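PDB 3HX6: type 4 fimbrial biogenesis protein PilY1 from Pseudomonas aeruginosa, which primes type IV pilus assembly, takes part in twitching motility and adhesion to host cells, and stabilises assembled fibres, probably by opposing PilT-driven retraction. Local coordinates for residues A150-L155 with D170-A175; K57-T62 with V141-F146; A209-N214 with S252-A257. The protein carries 3 engineered substitutions. One frame throughout, in Å; residues are numbered along the deposited sequence.

Contact 1 (A150-L155 with D170-A175); sequences AWHTVL and DVTDPA
The imidazole of His-152 and the carboxylate of Asp-170 meet almost at right angles, their planes 87° apart, with His-152 ND1 3.0 Å from Asp-170 OD2. A water also lies near both: it is within hydrogen-bonding distance of His-152 ND1 and donates weakly to Asp-170 OD1. The far nitrogen, NE2, bonds to the carbonyl of Phe-147, whose ring stacks on the imidazole, so the ring is fixed from two directions.

Asp-170 owes its reach to a first torsion of -177°, which sets CG opposite the backbone N. Its OD1 then accepts twice from Thr-172: from N at 3.1 Å, which closes an Asx turn, and from the hydroxyl OG1 at 2.7 Å on the syn side, somewhat out of the carboxylate plane. With its proton committed to Asp-170, Thr-172 OG1 serves as acceptor across the contact, taking the Thr-153 N-H at 2.7 Å in a nearly straight bond (166°). A threonine hydroxyl thus takes the N-H that a neighbouring strand's carbonyl could have taken. One residue earlier, Val-171 N donates to Thr-153 O, at 2.7 Å and with more bend, while Val-154 and Asp-170 form an antiparallel non-hydrogen-bonded pair. Apolar branches extend the contact: Thr-153 CG2 crosses Val-171 CG1 at 3.6 Å, and Leu-155 CB lies 4.4 Å from Val-171 CB.

The Thr-153 hydroxyl turns to Arg-84 and Asp-144, and Arg-84 also bonds to Thr-172 O. Within the four-stranded antiparallel blade, strand 150-158 runs between 141-147 and 165-170; Phe-77 of helix 74-82 touches both threonines, while Val-55 and Tyr-89 of strands 54-55 and 87-91 pack on Val-171.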
loop_
_atom_site.group_PDB
_atom_site.type_symbol
_atom_site.label_atom_id
_atom_site.label_comp_id
_atom_site.label_asym_id
_atom_site.label_seq_id
_atom_site.Cartn_x
_atom_site.Cartn_y
_atom_site.Cartn_z
ATOM N N ALA A 150 16.530 23.378 -5.101
ATOM C CA ALA A 150 15.818 22.586 -4.109
ATOM C C ALA A 150 14.578 21.893 -4.659
ATOM O O ALA A 150 14.094 22.211 -5.748
ATOM C CB ALA A 150 15.428 23.470 -2.929
ATOM N N TRP A 151 14.076 20.932 -3.896
ATOM C CA TRP A 151 12.873 20.217 -4.275
ATOM C C TRP A 151 11.676 21.042 -3.834
ATOM O O TRP A 151 11.720 21.703 -2.800
ATOM C CB TRP A 151 12.830 18.840 -3.611
ATOM C CG TRP A 151 13.744 17.867 -4.263
ATOM C CD1 TRP A 151 15.003 17.532 -3.871
ATOM C CD2 TRP A 151 13.486 17.138 -5.464
ATOM N NE1 TRP A 151 15.551 16.636 -4.755
ATOM C CE2 TRP A 151 14.640 16.378 -5.745
ATOM C CE3 TRP A 151 12.390 17.056 -6.334
ATOM C CZ2 TRP A 151 14.735 15.542 -6.863
ATOM C CZ3 TRP A 151 12.483 16.222 -7.452
ATOM C CH2 TRP A 151 13.649 15.479 -7.702
ATOM N N HIS A 152 10.618 21.005 -4.635
ATOM C CA HIS A 152 9.387 21.736 -4.350
ATOM C C HIS A 152 8.253 20.857 -4.824
ATOM O O HIS A 152 8.469 19.914 -5.595
ATOM C CB HIS A 152 9.290 23.026 -5.171
ATOM C CG HIS A 152 10.478 23.923 -5.054
ATOM N ND1 HIS A 152 10.538 24.962 -4.150
ATOM C CD2 HIS A 152 11.651 23.940 -5.729
ATOM C CE1 HIS A 152 11.698 25.581 -4.276
ATOM N NE2 HIS A 152 12.392 24.981 -5.226
ATOM N N THR A 153 7.049 21.161 -4.357
ATOM C CA THR A 153 5.869 20.456 -4.820
ATOM C C THR A 153 5.168 21.571 -5.573
ATOM O O THR A 153 4.905 22.642 -5.017
ATOM C CB THR A 153 4.971 19.955 -3.682
ATOM O OG1 THR A 153 5.672 18.970 -2.913
ATOM C CG2 THR A 153 3.714 19.320 -4.264
ATOM N N VAL A 154 4.904 21.342 -6.850
ATOM C CA VAL A 154 4.268 22.366 -7.657
ATOM C C VAL A 154 2.879 21.946 -8.108
ATOM O O VAL A 154 2.532 20.769 -8.076
ATOM C CB VAL A 154 5.131 22.692 -8.903
ATOM C CG1 VAL A 154 5.130 21.503 -9.870
ATOM C CG2 VAL A 154 4.605 23.933 -9.595
ATOM N N LEU A 155 2.089 22.933 -8.511
ATOM C CA LEU A 155 0.743 22.705 -9.002
ATOM C C LEU A 155 0.626 23.503 -10.292
ATOM O O LEU A 155 0.894 24.698 -10.315
ATOM C CB LEU A 155 -0.301 23.180 -7.977
ATOM C CG LEU A 155 -1.776 23.053 -8.382
ATOM C CD1 LEU A 155 -2.662 23.059 -7.145
ATOM C CD2 LEU A 155 -2.150 24.186 -9.322
ATOM N N ASP A 170 3.703 27.188 -6.318
ATOM C CA ASP A 170 4.619 26.410 -5.498
ATOM C C ASP A 170 3.734 26.039 -4.323
ATOM O O ASP A 170 3.376 26.894 -3.514
ATOM C CB ASP A 170 5.795 27.254 -5.004
ATOM C CG ASP A 170 6.792 26.440 -4.197
ATOM O OD1 ASP A 170 6.355 25.591 -3.387
ATOM O OD2 ASP A 170 8.010 26.647 -4.366
ATOM N N VAL A 171 3.375 24.768 -4.236
ATOM C CA VAL A 171 2.487 24.304 -3.186
ATOM C C VAL A 171 3.187 23.438 -2.127
ATOM O O VAL A 171 2.550 22.694 -1.380
ATOM C CB VAL A 171 1.297 23.554 -3.851
ATOM C CG1 VAL A 171 1.453 22.045 -3.717
ATOM C CG2 VAL A 171 -0.002 24.057 -3.282
ATOM N N THR A 172 4.508 23.560 -2.057
ATOM C CA THR A 172 5.304 22.801 -1.097
ATOM C C THR A 172 4.828 23.060 0.333
ATOM O O THR A 172 4.724 22.140 1.140
ATOM C CB THR A 172 6.788 23.186 -1.193
ATOM O OG1 THR A 172 7.200 23.146 -2.565
ATOM C CG2 THR A 172 7.641 22.226 -0.375
ATOM N N ASP A 173 4.545 24.321 0.639
ATOM C CA ASP A 173 4.073 24.701 1.967
ATOM C C ASP A 173 2.653 25.252 1.852
ATOM O O ASP A 173 2.450 26.392 1.433
ATOM C CB ASP A 173 5.013 25.753 2.575
ATOM C CG ASP A 173 4.569 26.217 3.964
ATOM O OD1 ASP A 173 3.825 25.480 4.648
ATOM O OD2 ASP A 173 4.984 27.323 4.375
ATOM N N PRO A 174 1.651 24.438 2.221
ATOM C CA PRO A 174 0.245 24.854 2.151
ATOM C C PRO A 174 -0.030 26.172 2.867
ATOM O O PRO A 174 -0.908 26.938 2.465
ATOM C CB PRO A 174 -0.499 23.675 2.780
ATOM C CG PRO A 174 0.509 23.102 3.729
ATOM C CD PRO A 174 1.776 23.143 2.912
ATOM N N ALA A 175 0.730 26.433 3.924
ATOM C CA ALA A 175 0.567 27.655 4.695
ATOM C C ALA A 175 1.229 28.826 3.982
ATOM O O ALA A 175 1.068 29.979 4.381
ATOM C CB ALA A 175 1.168 27.478 6.083
HETATM O O HOH W 1 9.082 25.570 -1.617
#

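Contact 2 (K57-T62 with V141-F146); sequences KAQYLT and VVADAF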
loop_
_atom_site.group_PDB
_atom_site.type_symbol
_atom_site.label_atom_id
_atom_site.label_comp_id
_atom_site.label_asym_id
_atom_site.label_seq_id
_atom_site.Cartn_x
_atom_site.Cartn_y
_atom_site.Cartn_z
ATOM N N LYS A 57 2.363 13.534 1.021
ATOM C CA LYS A 57 3.750 13.084 1.096
ATOM C C LYS A 57 4.515 13.377 -0.192
ATOM O O LYS A 57 3.930 13.794 -1.199
ATOM C CB LYS A 57 3.811 11.576 1.358
ATOM C CG LYS A 57 3.318 11.135 2.723
ATOM C CD LYS A 57 3.676 9.675 2.960
ATOM C CE LYS A 57 3.252 9.210 4.343
ATOM N NZ LYS A 57 3.735 7.825 4.630
ATOM N N ALA A 58 5.827 13.152 -0.151
ATOM C CA ALA A 58 6.672 13.361 -1.319
ATOM C C ALA A 58 6.129 12.430 -2.395
ATOM O O ALA A 58 5.673 11.324 -2.100
ATOM C CB ALA A 58 8.116 13.015 -0.999
ATOM N N GLN A 59 6.173 12.881 -3.641
ATOM C CA GLN A 59 5.652 12.093 -4.743
ATOM C C GLN A 59 6.490 10.887 -5.143
ATOM O O GLN A 59 5.946 9.858 -5.530
ATOM C CB GLN A 59 5.442 12.995 -5.964
ATOM C CG GLN A 59 5.224 12.240 -7.265
ATOM C CD GLN A 59 4.925 13.160 -8.433
ATOM O OE1 GLN A 59 5.462 14.264 -8.525
ATOM N NE2 GLN A 59 4.078 12.697 -9.346
ATOM N N TYR A 60 7.809 11.001 -5.041
ATOM C CA TYR A 60 8.682 9.911 -5.464
ATOM C C TYR A 60 9.373 9.160 -4.338
ATOM O O TYR A 60 9.319 9.552 -3.174
ATOM C CB TYR A 60 9.765 10.450 -6.408
ATOM C CG TYR A 60 9.281 11.450 -7.441
ATOM C CD1 TYR A 60 8.335 11.095 -8.401
ATOM C CD2 TYR A 60 9.770 12.757 -7.454
ATOM C CE1 TYR A 60 7.884 12.022 -9.352
ATOM C CE2 TYR A 60 9.329 13.689 -8.398
ATOM C CZ TYR A 60 8.384 13.316 -9.344
ATOM O OH TYR A 60 7.921 14.242 -10.262
ATOM N N LEU A 61 10.018 8.061 -4.713
ATOM C CA LEU A 61 10.786 7.264 -3.776
ATOM C C LEU A 61 12.190 7.812 -3.937
ATOM O O LEU A 61 12.660 8.022 -5.058
ATOM C CB LEU A 61 10.757 5.784 -4.156
ATOM C CG LEU A 61 9.436 5.045 -3.929
ATOM C CD1 LEU A 61 9.621 3.583 -4.283
ATOM C CD2 LEU A 61 8.995 5.189 -2.476
ATOM N N THR A 62 12.857 8.052 -2.820
ATOM C CA THR A 62 14.194 8.607 -2.850
ATOM C C THR A 62 15.175 7.936 -3.809
ATOM O O THR A 62 15.924 8.623 -4.499
ATOM C CB THR A 62 14.800 8.627 -1.441
ATOM O OG1 THR A 62 14.038 9.519 -0.620
ATOM C CG2 THR A 62 16.243 9.101 -1.487
ATOM N N VAL A 141 -2.532 19.846 -12.022
ATOM C CA VAL A 141 -1.522 18.808 -11.901
ATOM C C VAL A 141 -0.569 19.183 -10.770
ATOM O O VAL A 141 -0.100 20.321 -10.704
ATOM C CB VAL A 141 -0.713 18.676 -13.207
ATOM C CG1 VAL A 141 0.559 17.876 -12.961
ATOM C CG2 VAL A 141 -1.563 18.006 -14.273
ATOM N N VAL A 142 -0.303 18.244 -9.869
ATOM C CA VAL A 142 0.630 18.507 -8.779
ATOM C C VAL A 142 1.779 17.521 -8.929
ATOM O O VAL A 142 1.566 16.362 -9.268
ATOM C CB VAL A 142 -0.019 18.322 -7.381
ATOM C CG1 VAL A 142 -1.206 19.266 -7.232
ATOM C CG2 VAL A 142 -0.456 16.875 -7.180
ATOM N N ALA A 143 2.998 17.982 -8.694
ATOM C CA ALA A 143 4.146 17.104 -8.823
ATOM C C ALA A 143 5.333 17.682 -8.084
ATOM O O ALA A 143 5.351 18.866 -7.746
ATOM C CB ALA A 143 4.498 16.914 -10.302
ATOM N N ASP A 144 6.313 16.831 -7.805
ATOM C CA ASP A 144 7.527 17.284 -7.152
ATOM C C ASP A 144 8.484 17.642 -8.277
ATOM O O ASP A 144 8.558 16.939 -9.284
ATOM C CB ASP A 144 8.126 16.181 -6.277
ATOM C CG ASP A 144 7.350 15.977 -4.989
ATOM O OD1 ASP A 144 6.523 16.847 -4.655
ATOM O OD2 ASP A 144 7.574 14.958 -4.307
ATOM N N ALA A 145 9.190 18.753 -8.123
ATOM C CA ALA A 145 10.132 19.188 -9.139
ATOM C C ALA A 145 11.327 19.839 -8.464
ATOM O O ALA A 145 11.239 20.289 -7.327
ATOM C CB ALA A 145 9.459 20.175 -10.097
ATOM N N PHE A 146 12.441 19.892 -9.174
ATOM C CA PHE A 146 13.648 20.481 -8.629
ATOM C C PHE A 146 14.030 21.731 -9.405
ATOM O O PHE A 146 14.131 21.702 -10.630
ATOM C CB PHE A 146 14.776 19.449 -8.684
ATOM C CG PHE A 146 16.032 19.868 -7.976
ATOM C CD1 PHE A 146 17.069 20.479 -8.670
ATOM C CD2 PHE A 146 16.198 19.605 -6.617
ATOM C CE1 PHE A 146 18.259 20.820 -8.026
ATOM C CE2 PHE A 146 17.383 19.941 -5.958
ATOM C CZ PHE A 146 18.415 20.549 -6.666
HETATM O O HOH W 2 4.501 15.902 -3.131
#
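The Tyr-60 ring turns its edge to Asp-144: the main-chain oxygen of Asp-144 lies near the ring plane, with Tyr-60 OH 2.9 Å from Asp-144 O. The two side chains run antiparallel alongside each other, Tyr-60 CE2 reaching Asp-144 CB at 3.5 Å, and ring and carboxylate planes stand 86° apart. One ring face has Gln-59 CB over its centre, 4.2 Å above the plane, so consecutive residues of the loop pack on each other while both engage the strand.

Gln-59 N donates to Asp-144 OD2 at 2.6 Å from above the carboxylate, lying 41° out of its plane, and Tyr-74 OH is a second partner of the same oxygen. OD1, which also faces Thr-153 of the next strand, accepts from a water 2.7 Å away that donates to Lys-57 O as well. Each oxygen of this buried acid therefore has at least two polar partners, which probably favours its ionised form.

Gln-59 returns the bond. Its CG is opposite the backbone N (chi1 166°) and the chain runs out extended, carrying OE1 to within 2.8 Å of Asp-144 N, its hydrogen-bond donor. The amide oxygen also rests 3.3 Å from Ala-143 CB. Loop main chain to strand side chain, and strand main chain to loop side chain, make a reciprocal pair of bonds between Gln-59 and Asp-144.

In the beta-propeller domain this fastens the loop after strand 54-55 onto strand 141-147, an outermost strand of its blade. Tyr-74 of helix 74-82 bonds to Tyr-60 N as well as to Asp-144, Trp-208 of strand 208-213 packs against Tyr-60, and strand 150-158 pairs with 141-147 within the blade.

Contact 3 (A209-N214 with S252-A257); sequences AVVTGN and SSPRLA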
loop_
_atom_site.group_PDB
_atom_site.type_symbol
_atom_site.label_atom_id
_atom_site.label_comp_id
_atom_site.label_asym_id
_atom_site.label_seq_id
_atom_site.Cartn_x
_atom_site.Cartn_y
_atom_site.Cartn_z
ATOM N N ALA A 209 10.813 20.844 -16.228
ATOM C CA ALA A 209 9.926 21.660 -17.030
ATOM C C ALA A 209 8.498 21.166 -17.016
ATOM O O ALA A 209 8.199 20.047 -16.589
ATOM C CB ALA A 209 10.421 21.699 -18.470
ATOM N N VAL A 210 7.612 22.035 -17.472
ATOM C CA VAL A 210 6.216 21.681 -17.605
ATOM C C VAL A 210 6.138 21.361 -19.081
ATOM O O VAL A 210 6.447 22.210 -19.918
ATOM C CB VAL A 210 5.288 22.860 -17.299
ATOM C CG1 VAL A 210 3.867 22.548 -17.797
ATOM C CG2 VAL A 210 5.280 23.126 -15.797
ATOM N N VAL A 211 5.775 20.129 -19.403
ATOM C CA VAL A 211 5.658 19.726 -20.793
ATOM C C VAL A 211 4.198 19.440 -21.062
ATOM O O VAL A 211 3.605 18.556 -20.449
ATOM C CB VAL A 211 6.517 18.486 -21.074
ATOM C CG1 VAL A 211 6.419 18.101 -22.546
ATOM C CG2 VAL A 211 7.971 18.794 -20.693
ATOM N N THR A 212 3.614 20.200 -21.979
ATOM C CA THR A 212 2.207 20.038 -22.282
ATOM C C THR A 212 1.885 20.404 -23.727
ATOM O O THR A 212 2.746 20.890 -24.455
ATOM C CB THR A 212 1.380 20.926 -21.332
ATOM O OG1 THR A 212 -0.009 20.615 -21.461
ATOM C CG2 THR A 212 1.619 22.401 -21.644
ATOM N N GLY A 213 0.647 20.146 -24.144
ATOM C CA GLY A 213 0.234 20.490 -25.493
ATOM C C GLY A 213 -0.176 21.953 -25.470
ATOM O O GLY A 213 -0.535 22.466 -24.409
ATOM N N ASN A 214 -0.126 22.633 -26.614
ATOM C CA ASN A 214 -0.495 24.048 -26.651
ATOM C C ASN A 214 -1.989 24.258 -26.425
ATOM O O ASN A 214 -2.441 25.366 -26.136
ATOM C CB ASN A 214 -0.076 24.681 -27.979
ATOM C CG ASN A 214 -0.885 24.171 -29.157
ATOM O OD1 ASN A 214 -1.022 22.966 -29.356
ATOM N ND2 ASN A 214 -1.416 25.095 -29.952
ATOM N N SER A 252 -2.692 17.862 -27.665
ATOM C CA SER A 252 -3.281 17.438 -26.396
ATOM C C SER A 252 -2.260 16.991 -25.352
ATOM O O SER A 252 -1.062 17.244 -25.496
ATOM C CB SER A 252 -4.291 16.318 -26.652
ATOM O OG SER A 252 -5.287 16.753 -27.564
ATOM N N SER A 253 -2.750 16.316 -24.310
ATOM C CA SER A 253 -1.921 15.842 -23.204
ATOM C C SER A 253 -0.784 14.927 -23.636
ATOM O O SER A 253 -1.003 13.899 -24.276
ATOM C CB SER A 253 -2.789 15.103 -22.180
ATOM O OG SER A 253 -3.967 15.832 -21.893
ATOM N N PRO A 254 0.458 15.279 -23.273
ATOM C CA PRO A 254 1.570 14.414 -23.675
ATOM C C PRO A 254 1.882 13.339 -22.647
ATOM O O PRO A 254 1.494 13.447 -21.478
ATOM C CB PRO A 254 2.729 15.393 -23.810
ATOM C CG PRO A 254 2.456 16.344 -22.672
ATOM C CD PRO A 254 0.948 16.573 -22.764
ATOM N N ARG A 255 2.565 12.292 -23.101
ATOM C CA ARG A 255 3.016 11.227 -22.224
ATOM C C ARG A 255 4.532 11.197 -22.428
ATOM O O ARG A 255 5.017 10.988 -23.542
ATOM C CB ARG A 255 2.423 9.874 -22.623
ATOM C CG ARG A 255 2.985 8.691 -21.823
ATOM C CD ARG A 255 2.597 8.757 -20.341
ATOM N NE ARG A 255 1.148 8.781 -20.183
ATOM C CZ ARG A 255 0.512 8.864 -19.018
ATOM N NH1 ARG A 255 1.198 8.929 -17.881
ATOM N NH2 ARG A 255 -0.815 8.905 -18.992
ATOM N N LEU A 256 5.283 11.429 -21.366
ATOM C CA LEU A 256 6.731 11.410 -21.481
ATOM C C LEU A 256 7.258 9.995 -21.316
ATOM O O LEU A 256 6.691 9.197 -20.566
ATOM C CB LEU A 256 7.352 12.345 -20.443
ATOM C CG LEU A 256 7.608 13.763 -20.968
ATOM C CD1 LEU A 256 6.359 14.332 -21.626
ATOM C CD2 LEU A 256 8.074 14.634 -19.824
ATOM N N ALA A 257 8.329 9.683 -22.035
ATOM C CA ALA A 257 8.935 8.358 -21.968
ATOM C C ALA A 257 10.376 8.477 -21.503
ATOM O O ALA A 257 11.119 9.346 -21.966
ATOM C CB ALA A 257 8.892 7.681 -23.336
#
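Ser-252 meets Gly-213 through main-chain atoms: its carbonyl O lies 3.5 Å from Gly-213 CA in a CA-H...O contact, with an angle of 132° at the hydrogen. Because Gly-213 has no side chain on the approaching side, the backbones come close, 4.7 Å between Gly-213 CA and Ser-252 CA. The CB of Ser-252 points away, and OG bonds to Tyr-216 OH and Ile-328 O. Ser-253 likewise turns from the contact, its OG accepting from Lys-197 N.

Pro-254 sets its ring against the main chain of residues 211-213. CG is 3.3 Å from Val-211 O, and CD lies 3.7 Å from Thr-212 CA and 3.8 Å from Gly-213 N. The proline also touches Leu-225 and Ala-270.

These two strands belong to different four-stranded antiparallel sheets, consecutive blades of the beta-propeller: 208-213 is second in its blade and 251-257 first in the next. Their axes approach to 5.1 Å at 134°, and no hydrogen bond joins the segments, so this is packing between blades and not strand pairing.

Past Arg-255, whose NE reaches Pro-332 O, Leu-256 again faces the neighbouring blade. The Leu-256 and Val-211 side chains cross at a slant, with Leu-256 CD1 3.9 Å from Val-211 CG1, the branch that a chi1 of -178° places opposite the backbone N. Thr-199, Ala-201, Ala-265 and Ala-268 also touch Leu-256, whose side chain is about 9 Å from the bound calcium ion. The next residue after Ala-257 is Asp-258, a ligand of that ion.

Overall arrangement
All three contacts fall within the beta-propeller part of this C-terminal domain, and they follow in series along the chain: contact 2 closes before contact 1 opens, and contact 1 before contact 3. Contacts 1 and 2 share one blade through the adjacent strands 141-147 and 150-158; their centres are 9 Å apart, and Val-154 N and His-152 N probably bond to Ala-143 O and Ala-145 O. Together they tie that blade to strand 54-55, the loop after it and helix 74-82. Contact 3, centred about 21 Å from contact 1 and 17 Å from contact 2, packs the next two blades together near the calcium site.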